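PDB 6RXG: histidine acid phosphatase from Bifidobacterium longum subsp. infantis, which probably removes phosphate groups from inositol polyphosphates such as phytate and from 2,3-bisphosphoglycerate by hydrolysis. Local coordinates for residues A[50-55]-A[316-321]. The protein carries 1 engineered substitution. Residues are numbered along the deposited sequence; the frame is centred on the assembly and turned at random.
Sequences GSRGLS and YIIAAD. With PO4 (phosphate ion), chain C.
Arg52 and Ile318 meet through two differently folded side chains: in Arg52 CG stands between the backbone N and the carbonyl carbon (chi1 61°), while in Ile318 a chi1 of -143°, away from a staggered value, turns CG1 toward the loop and chi2 (70°) swings CD1 back along it. The two cross at about a right angle, Ile318 CD1 lying 3.5 Å from Arg52 NH1. Ile318 CG1 rests against the carbonyl carbon of Gly53, whose oxygen accepts a hydrogen bond of 2.8 Å from Arg52 NH1, almost exactly in the guanidinium plane. This bond and two to the phosphate ion, NE to O3 at 2.9 Å and NH2 to O1 at 2.8 Å, together hold the guanidinium in its orientation. Arg52 is the second arginine of the RHGxR signature of branch 2 histidine phosphatases, which runs from the end of strand 38-48 into this loop; with Arg48 and Gln405 it binds the anion, probably from the crystallisation liquor, in what is probably the active-site pocket. A methionine in place of Arg52 would probably leave the phosphate without two of its donors and Gly53 O without this bond. Farther along the loop, Leu54 CD2 packs on Ile318 CG2 of helix 305-321 at 3.5 Å. Asp321 CB abuts Arg52 O, and Ser51 OG, bonded to Gln107 and Gln111, lies beside the Asp321 carboxylate.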
# COMPACT_ATOMS: atom_id res chain seq x y z
N GLY A 50 2.26 3.04 -6.78
CA GLY A 50 2.54 1.80 -7.47
C GLY A 50 3.85 1.19 -6.99
O GLY A 50 4.51 1.67 -6.07
N SER A 51 4.23 0.09 -7.66
CA SER A 51 5.45 -0.64 -7.36
C SER A 51 6.64 0.30 -7.24
O SER A 51 6.77 1.29 -7.97
CB SER A 51 5.72 -1.66 -8.47
OG SER A 51 4.72 -2.65 -8.45
N ARG A 52 7.53 -0.06 -6.32
CA ARG A 52 8.68 0.76 -5.96
C ARG A 52 9.92 -0.12 -5.86
O ARG A 52 9.83 -1.34 -5.76
CB ARG A 52 8.44 1.49 -4.63
CG ARG A 52 8.22 0.56 -3.43
CD ARG A 52 8.52 1.29 -2.11
NE ARG A 52 8.21 0.53 -0.91
CZ ARG A 52 8.99 -0.41 -0.36
NH1 ARG A 52 10.14 -0.76 -0.92
NH2 ARG A 52 8.60 -1.02 0.76
N GLY A 53 11.09 0.52 -5.90
CA GLY A 53 12.31 -0.15 -5.52
C GLY A 53 12.43 -0.31 -4.01
O GLY A 53 11.52 -0.02 -3.24
N LEU A 54 13.61 -0.80 -3.59
CA LEU A 54 13.93 -0.88 -2.17
C LEU A 54 13.80 0.49 -1.51
O LEU A 54 14.12 1.51 -2.11
CB LEU A 54 15.35 -1.42 -1.97
CG LEU A 54 15.56 -2.87 -2.38
CD1 LEU A 54 17.04 -3.30 -2.35
CD2 LEU A 54 14.71 -3.80 -1.49
N SER A 55 13.35 0.49 -0.25
CA SER A 55 13.17 1.74 0.48
C SER A 55 14.51 2.34 0.88
O SER A 55 14.65 3.56 0.97
CB SER A 55 12.30 1.52 1.74
OG SER A 55 11.24 0.64 1.51
N TYR A 316 13.44 -10.72 -3.17
CA TYR A 316 12.62 -11.45 -4.13
C TYR A 316 11.34 -10.69 -4.46
O TYR A 316 10.98 -10.55 -5.64
CB TYR A 316 12.34 -12.83 -3.55
CG TYR A 316 11.15 -13.58 -4.07
CD1 TYR A 316 11.14 -14.12 -5.34
CD2 TYR A 316 10.05 -13.79 -3.25
CE1 TYR A 316 10.05 -14.85 -5.81
CE2 TYR A 316 8.93 -14.52 -3.71
CZ TYR A 316 8.95 -15.04 -4.99
OH TYR A 316 7.87 -15.76 -5.47
N ILE A 317 10.63 -10.19 -3.44
CA ILE A 317 9.34 -9.56 -3.71
C ILE A 317 9.53 -8.18 -4.35
O ILE A 317 8.76 -7.78 -5.23
CB ILE A 317 8.45 -9.50 -2.45
CG1 ILE A 317 8.99 -8.57 -1.37
CG2 ILE A 317 8.26 -10.92 -1.87
CD1 ILE A 317 8.14 -8.59 -0.07
N ILE A 318 10.55 -7.43 -3.92
CA ILE A 318 10.82 -6.17 -4.59
C ILE A 318 11.35 -6.40 -6.00
O ILE A 318 11.12 -5.58 -6.90
CB ILE A 318 11.78 -5.32 -3.74
CG1 ILE A 318 11.39 -3.85 -3.83
CG2 ILE A 318 13.18 -5.47 -4.21
CD1 ILE A 318 10.07 -3.54 -3.10
N ALA A 319 12.07 -7.51 -6.23
CA ALA A 319 12.52 -7.77 -7.59
C ALA A 319 11.34 -7.87 -8.53
O ALA A 319 11.42 -7.45 -9.69
CB ALA A 319 13.39 -9.04 -7.65
N ALA A 320 10.20 -8.38 -8.05
CA ALA A 320 9.02 -8.44 -8.89
C ALA A 320 8.52 -7.03 -9.23
O ALA A 320 8.13 -6.76 -10.37
CB ALA A 320 7.92 -9.25 -8.20
N ASP A 321 8.56 -6.12 -8.25
CA ASP A 321 8.21 -4.72 -8.49
C ASP A 321 9.15 -4.04 -9.49
O ASP A 321 8.74 -3.10 -10.18
CB ASP A 321 8.23 -3.94 -7.17
CG ASP A 321 7.06 -4.27 -6.27
OD1 ASP A 321 6.49 -5.38 -6.37
OD2 ASP A 321 6.71 -3.41 -5.42
P PO4 C . 5.74 0.79 1.80
O1 PO4 C . 6.60 -0.18 2.57
O2 PO4 C . 4.40 0.93 2.46
O3 PO4 C . 5.57 0.34 0.37
O4 PO4 C . 6.46 2.13 1.79